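Local coordinates for protein alginate lyase A1-II' (Sphingomonas sp. A1, PDB 2CWS) that probably depolymerises alginate by beta-elimination, this chain being the catalytic domain of a family-7 polysaccharide lyase, at residues Q110-M115 and Y199-N204; R67-E72 and G203-D208. One frame throughout, in Å; residues are numbered along the deposited sequence. Where two conformers were deposited one is given.

Interaction 1: residues Q110-M115 and Y199-N204; sequences QIHGIM and YFKAGN. With SO4 (sulfate ion), chain B.
His-112 lies alongside Tyr-199, its CB over one face of the phenol ring, 3.8 Å from the ring centroid, in a CH-pi contact. With CG anti to the backbone N (chi1 -154°), the imidazole runs nearly parallel to the phenol but is slid off it, and Tyr-199 OH comes over its face. Both nitrogens fix the ring's rotation: ND1 meets a lone pair of Gly-113 O at 2.7 Å, in the ring plane, while NE2 gives an almost straight bond to sulfate O2 at 2.6 Å. With an alanine here, Gly-113 O would probably lack its side-chain donor and the sulfate this straight bond. Ile-114 CB packs at the edge of the tyrosine, 3.9 Å from CE1. These side chains stand on an antiparallel strand pair of the lyase beta-sandwich, in which His-112 with Tyr-199 and Gln-110 with Lys-201 are hydrogen-bonded pairs. Between them Ile-111 and Phe-200 turn to the other face, CG1 on CE2 at 3.5 Å, apolar as suits the interior, where Phe-200 meets Val-225 of the second sheet. Gln-110 and Lys-201 lie with their aliphatic parts side by side; NE2 of Gln-110 bonds Glu-69 and, weakly, the sulfate, and Lys-201 NZ reaches Gln-18 and Glu-69.

Interaction 2: residues R67-E72 and G203-D208; sequences RSELRE and GNYVQD. With SO4 (sulfate ion), chain B; SO4 (sulfate ion), chain C.
Arg-67 folds back over the ring of Tyr-205. Its CB already touches the partner strand, 3.6 Å from Asn-204 O and close to CD1 of the tyrosine. CG stands between the backbone N and the carbonyl carbon (chi1 75°), and a bend at chi3 lays the head group on the phenol. NE passes above the CD1-CE1 rim; CZ sits over the face, 3.8 Å from the ring centroid, with the two planes 18° apart, a stacked cation-pi pair. NH1, above the ring centre, has two acceptors: Glu-69 OE1 at 2.8 Å, met on the syn side of the carboxylate in a salt bridge, and sulfate O1 at 3.0 Å. At the tip NH2 holds sulfate O4 at 2.8 Å. Tyr-205 OH donates to O3 of the same ion at 2.7 Å and also bonds Ser-63, which makes tyrosine apt here: its face serves the arginine and its hydroxyl the anion. On the opposite face lies NE2 of Gln-207, whose amide is tied back to Tyr-205 O.

The two strands are antiparallel neighbours in the sheet that forms the groove of the beta-sandwich, and Ser-68 and Asn-204 exchange both backbone bonds. A sulfate held in this groove, probably from the crystallisation liquor, is consistent with a subsite for an anionic sugar. At Gly-203 the chain turns a corner; a side chain would collide with Ser-68 O and Glu-69 CA, and the backbone bends there in a way that only glycine tolerates well. Further along the strand Arg-71 offers the edge of its guanidinium to a second sulfate, through NE to O1 at 2.8 Å and through NH2 to O3, while its NH1 is spent on Glu-72 O in the guanidinium plane. Lys-16 shares that ion.

From the N terminus, strand 67-72 comes first, then strand 106-114, and last the bent run of 197-202 and 204-206 that answers both. Interaction 2 therefore closes the longer loop, with 130 residues between its segments, and interaction 1 the shorter, with 83; interaction 1 lies within the span of interaction 2, and the two share Gly-203 and Asn-204. All these strands belong to one curled antiparallel sheet, in which the chain turns a corner at Gly-203 and 197-202 is flanked by 106-114 and 67-72. Glu-69 OE1, 2.8 Å from Lys-201 NZ in a salt bridge, joins the contacts directly, and one sulfate touches residues of both, so segments far apart in sequence meet round one bound anion, consistent with a site in the groove.

Interaction 1: residues Q110-M115 and Y199-N204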
loop_
_atom_site.group_PDB
_atom_site.type_symbol
_atom_site.label_atom_id
_atom_site.label_comp_id
_atom_site.label_asym_id
_atom_site.label_seq_id
_atom_site.Cartn_x
_atom_site.Cartn_y
_atom_site.Cartn_z
ATOM N N GLN A 110 -0.932 -0.855 2.103
ATOM C CA GLN A 110 -0.973 -2.261 2.553
ATOM C C GLN A 110 0.156 -2.527 3.532
ATOM O O GLN A 110 1.198 -1.865 3.539
ATOM C CB GLN A 110 -0.798 -3.295 1.398
ATOM C CG GLN A 110 -1.664 -3.014 0.190
ATOM C CD GLN A 110 -1.656 -4.188 -0.752
ATOM O OE1 GLN A 110 -1.909 -5.332 -0.322
ATOM N NE2 GLN A 110 -1.395 -3.924 -2.023
ATOM N N ILE A 111 -0.045 -3.606 4.303
ATOM C CA ILE A 111 1.061 -4.434 4.781
ATOM C C ILE A 111 0.896 -5.754 4.029
ATOM O O ILE A 111 -0.171 -6.366 4.150
ATOM C CB ILE A 111 1.064 -4.684 6.302
ATOM C CG1 ILE A 111 1.233 -3.387 7.073
ATOM C CG2 ILE A 111 2.174 -5.687 6.625
ATOM C CD1 ILE A 111 1.144 -3.624 8.573
ATOM N N HIS A 112 1.941 -6.187 3.325
ATOM C CA HIS A 112 1.843 -7.421 2.592
ATOM C C HIS A 112 2.756 -8.479 3.207
ATOM O O HIS A 112 3.926 -8.171 3.566
ATOM C CB HIS A 112 2.276 -7.139 1.133
ATOM C CG HIS A 112 1.648 -8.096 0.183
ATOM N ND1 HIS A 112 1.959 -9.436 0.088
ATOM C CD2 HIS A 112 0.670 -7.874 -0.712
ATOM C CE1 HIS A 112 1.210 -9.993 -0.855
ATOM N NE2 HIS A 112 0.399 -9.064 -1.383
ATOM N N GLY A 113 2.239 -9.709 3.344
ATOM C CA GLY A 113 3.092 -10.795 3.729
ATOM C C GLY A 113 3.982 -11.269 2.602
ATOM O O GLY A 113 3.711 -11.063 1.422
ATOM N N ILE A 114 5.045 -11.979 3.006
ATOM C CA ILE A 114 5.964 -12.589 2.019
ATOM C C ILE A 114 6.655 -13.733 2.757
ATOM O O ILE A 114 6.872 -13.666 3.982
ATOM C CB ILE A 114 6.975 -11.545 1.492
ATOM C CG1 ILE A 114 7.848 -12.124 0.343
ATOM C CG2 ILE A 114 7.812 -10.936 2.603
ATOM C CD1 ILE A 114 8.599 -11.008 -0.375
ATOM N N MET A 115 6.976 -14.784 2.026
ATOM C CA MET A 115 7.748 -15.879 2.688
ATOM C C MET A 115 9.159 -15.437 2.927
ATOM O O MET A 115 9.677 -14.525 2.302
ATOM C CB MET A 115 7.732 -17.140 1.836
ATOM C CG MET A 115 6.397 -17.612 1.321
ATOM S SD MET A 115 5.299 -18.043 2.702
ATOM C CE MET A 115 6.133 -19.506 3.296
ATOM N N TYR A 199 6.173 -6.381 4.348
ATOM C CA TYR A 199 6.641 -5.112 3.822
ATOM C C TYR A 199 5.429 -4.200 3.622
ATOM O O TYR A 199 4.295 -4.656 3.379
ATOM C CB TYR A 199 7.424 -5.288 2.513
ATOM C CG TYR A 199 6.679 -5.946 1.393
ATOM C CD1 TYR A 199 6.787 -7.325 1.202
ATOM C CD2 TYR A 199 5.860 -5.254 0.521
ATOM C CE1 TYR A 199 6.124 -7.973 0.188
ATOM C CE2 TYR A 199 5.176 -5.872 -0.487
ATOM C CZ TYR A 199 5.284 -7.252 -0.660
ATOM O OH TYR A 199 4.606 -7.853 -1.685
ATOM N N PHE A 200 5.677 -2.894 3.737
ATOM C CA PHE A 200 4.637 -1.908 3.484
ATOM C C PHE A 200 4.468 -1.658 1.993
ATOM O O PHE A 200 5.406 -1.829 1.192
ATOM C CB PHE A 200 4.972 -0.592 4.177
ATOM C CG PHE A 200 4.852 -0.614 5.694
ATOM C CD1 PHE A 200 5.938 -0.442 6.528
ATOM C CD2 PHE A 200 3.588 -0.785 6.259
ATOM C CE1 PHE A 200 5.785 -0.419 7.894
ATOM C CE2 PHE A 200 3.454 -0.751 7.653
ATOM C CZ PHE A 200 4.524 -0.576 8.472
ATOM N N LYS A 201 3.266 -1.170 1.617
ATOM C CA LYS A 201 3.010 -0.664 0.280
ATOM C C LYS A 201 2.163 0.590 0.404
ATOM O O LYS A 201 1.372 0.724 1.365
ATOM C CB LYS A 201 2.230 -1.674 -0.608
ATOM C CG LYS A 201 2.840 -3.064 -0.629
ATOM C CD LYS A 201 2.330 -3.893 -1.810
ATOM C CE LYS A 201 3.171 -3.601 -3.063
ATOM N NZ LYS A 201 2.529 -4.195 -4.267
ATOM N N ALA A 202 2.262 1.480 -0.581
ATOM C CA ALA A 202 1.424 2.690 -0.597
ATOM C C ALA A 202 1.323 3.164 -2.028
ATOM O O ALA A 202 2.335 3.242 -2.741
ATOM C CB ALA A 202 2.047 3.792 0.260
ATOM N N GLY A 203 0.096 3.532 -2.437
ATOM C CA GLY A 203 -0.073 4.096 -3.771
ATOM C C GLY A 203 -1.499 3.907 -4.246
ATOM O O GLY A 203 -2.433 4.379 -3.555
ATOM N N ASN A 204 -1.666 3.237 -5.397
ATOM C CA ASN A 204 -2.987 3.202 -6.061
ATOM C C ASN A 204 -3.122 1.825 -6.686
ATOM O O ASN A 204 -2.660 1.570 -7.792
ATOM C CB ASN A 204 -3.037 4.298 -7.106
ATOM C CG ASN A 204 -4.310 4.362 -7.902
ATOM O OD1 ASN A 204 -4.331 5.188 -8.895
ATOM N ND2 ASN A 204 -5.279 3.582 -7.608
HETATM S S SO4 B . -1.756 -8.236 -4.061
HETATM O O1 SO4 B . -1.053 -6.890 -3.626
HETATM O O2 SO4 B . -1.275 -9.370 -3.303
HETATM O O3 SO4 B . -3.151 -8.148 -3.844
HETATM O O4 SO4 B . -1.478 -8.482 -5.472
#

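Interaction 2: residues R67-E72 and G203-D208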
loop_
_atom_site.group_PDB
_atom_site.type_symbol
_atom_site.label_atom_id
_atom_site.label_comp_id
_atom_site.label_asym_id
_atom_site.label_seq_id
_atom_site.Cartn_x
_atom_site.Cartn_y
_atom_site.Cartn_z
ATOM N N ARG A 67 -1.963 -1.698 -10.786
ATOM C CA ARG A 67 -1.519 -0.781 -9.728
ATOM C C ARG A 67 -0.449 0.168 -10.256
ATOM O O ARG A 67 0.346 -0.164 -11.136
ATOM C CB ARG A 67 -0.958 -1.545 -8.525
ATOM C CG ARG A 67 0.447 -2.123 -8.767
ATOM C CD ARG A 67 0.776 -3.135 -7.703
ATOM N NE ARG A 67 0.086 -4.428 -7.866
ATOM C CZ ARG A 67 -0.416 -5.196 -6.929
ATOM N NH1 ARG A 67 -0.512 -4.786 -5.653
ATOM N NH2 ARG A 67 -0.872 -6.400 -7.293
ATOM N N SER A 68 -0.412 1.319 -9.586
ATOM C CA SER A 68 0.788 2.190 -9.558
ATOM C C SER A 68 1.060 2.326 -8.055
ATOM O O SER A 68 0.303 3.021 -7.383
ATOM C CB SER A 68 0.500 3.529 -10.222
ATOM O OG SER A 68 1.665 4.328 -10.122
ATOM N N GLU A 69 2.049 1.581 -7.542
ATOM C CA GLU A 69 2.102 1.352 -6.103
ATOM C C GLU A 69 3.579 1.220 -5.678
ATOM O O GLU A 69 4.341 0.521 -6.352
ATOM C CB GLU A 69 1.280 0.128 -5.714
ATOM C CG GLU A 69 1.048 -0.063 -4.212
ATOM C CD GLU A 69 0.271 -1.321 -3.887
ATOM O OE1 GLU A 69 0.467 -2.361 -4.558
ATOM O OE2 GLU A 69 -0.540 -1.281 -2.922
ATOM N N LEU A 70 3.926 1.865 -4.554
ATOM C CA LEU A 70 5.237 1.691 -3.974
ATOM C C LEU A 70 5.279 0.446 -3.108
ATOM O O LEU A 70 4.301 0.090 -2.448
ATOM C CB LEU A 70 5.594 2.916 -3.086
ATOM C CG LEU A 70 5.679 4.231 -3.791
ATOM C CD1 LEU A 70 5.848 5.368 -2.802
ATOM C CD2 LEU A 70 6.838 4.261 -4.845
ATOM N N ARG A 71 6.434 -0.199 -3.098
ATOM C CA ARG A 71 6.716 -1.447 -2.379
ATOM C C ARG A 71 7.953 -1.206 -1.543
ATOM O O ARG A 71 9.032 -0.855 -2.087
ATOM C CB ARG A 71 6.924 -2.537 -3.475
ATOM C CG ARG A 71 7.089 -3.986 -3.004
ATOM C CD ARG A 71 8.381 -4.325 -2.223
ATOM N NE ARG A 71 8.570 -5.769 -2.292
ATOM C CZ ARG A 71 9.260 -6.480 -1.416
ATOM N NH1 ARG A 71 9.877 -5.898 -0.381
ATOM N NH2 ARG A 71 9.316 -7.814 -1.584
ATOM N N GLU A 72 7.841 -1.359 -0.227
ATOM C CA GLU A 72 8.935 -1.035 0.683
ATOM C C GLU A 72 10.109 -1.963 0.467
ATOM O O GLU A 72 9.938 -3.194 0.387
ATOM C CB GLU A 72 8.456 -1.172 2.133
ATOM C CG GLU A 72 9.566 -0.892 3.148
ATOM C CD GLU A 72 9.177 -1.316 4.551
ATOM O OE1 GLU A 72 8.188 -2.029 4.749
ATOM O OE2 GLU A 72 9.968 -0.907 5.479
ATOM N N GLY A 203 0.096 3.532 -2.437
ATOM C CA GLY A 203 -0.073 4.096 -3.771
ATOM C C GLY A 203 -1.499 3.907 -4.246
ATOM O O GLY A 203 -2.433 4.379 -3.555
ATOM N N ASN A 204 -1.666 3.237 -5.397
ATOM C CA ASN A 204 -2.987 3.202 -6.061
ATOM C C ASN A 204 -3.122 1.825 -6.686
ATOM O O ASN A 204 -2.660 1.570 -7.792
ATOM C CB ASN A 204 -3.037 4.298 -7.106
ATOM C CG ASN A 204 -4.310 4.362 -7.902
ATOM O OD1 ASN A 204 -4.331 5.188 -8.895
ATOM N ND2 ASN A 204 -5.279 3.582 -7.608
ATOM N N TYR A 205 -3.831 0.917 -5.988
ATOM C CA TYR A 205 -4.020 -0.455 -6.429
ATOM C C TYR A 205 -5.515 -0.532 -6.781
ATOM O O TYR A 205 -6.380 -0.523 -5.897
ATOM C CB TYR A 205 -3.605 -1.384 -5.314
ATOM C CG TYR A 205 -3.800 -2.878 -5.564
ATOM C CD1 TYR A 205 -3.770 -3.441 -6.830
ATOM C CD2 TYR A 205 -3.954 -3.698 -4.456
ATOM C CE1 TYR A 205 -3.904 -4.814 -6.988
ATOM C CE2 TYR A 205 -4.094 -5.068 -4.593
ATOM C CZ TYR A 205 -4.104 -5.612 -5.874
ATOM O OH TYR A 205 -4.210 -6.968 -6.058
ATOM N N VAL A 206 -5.808 -0.542 -8.067
ATOM C CA VAL A 206 -7.167 -0.233 -8.528
ATOM C C VAL A 206 -8.057 -1.469 -8.524
ATOM O O VAL A 206 -7.777 -2.412 -9.248
ATOM C CB VAL A 206 -7.078 0.320 -9.969
ATOM C CG1 VAL A 206 -8.471 0.775 -10.437
ATOM C CG2 VAL A 206 -6.076 1.482 -10.070
ATOM N N GLN A 207 -9.135 -1.429 -7.707
ATOM C CA GLN A 207 -9.987 -2.626 -7.609
ATOM C C GLN A 207 -11.100 -2.590 -8.647
ATOM O O GLN A 207 -12.286 -2.602 -8.378
ATOM C CB GLN A 207 -10.559 -2.806 -6.174
ATOM C CG GLN A 207 -9.428 -2.745 -5.116
ATOM C CD GLN A 207 -8.426 -3.840 -5.284
ATOM O OE1 GLN A 207 -8.680 -5.041 -5.121
ATOM N NE2 GLN A 207 -7.178 -3.452 -5.650
ATOM N N ASP A 208 -10.653 -2.533 -9.889
ATOM C CA ASP A 208 -11.502 -2.554 -11.099
ATOM C C ASP A 208 -10.568 -2.945 -12.227
ATOM O O ASP A 208 -9.572 -2.272 -12.445
ATOM C CB ASP A 208 -12.120 -1.196 -11.345
ATOM C CG ASP A 208 -13.115 -1.112 -12.481
ATOM O OD1 ASP A 208 -14.055 -0.264 -12.388
ATOM O OD2 ASP A 208 -12.964 -1.899 -13.433
HETATM S S SO4 B . -1.756 -8.236 -4.061
HETATM O O1 SO4 B . -1.053 -6.890 -3.626
HETATM O O2 SO4 B . -1.275 -9.370 -3.303
HETATM O O3 SO4 B . -3.151 -8.148 -3.844
HETATM O O4 SO4 B . -1.478 -8.482 -5.472
HETATM S S SO4 C . 8.351 -8.416 -5.040
HETATM O O1 SO4 C . 7.703 -7.022 -4.693
HETATM O O2 SO4 C . 9.639 -8.175 -5.588
HETATM O O3 SO4 C . 8.392 -9.245 -3.933
HETATM O O4 SO4 C . 7.359 -8.904 -6.013
#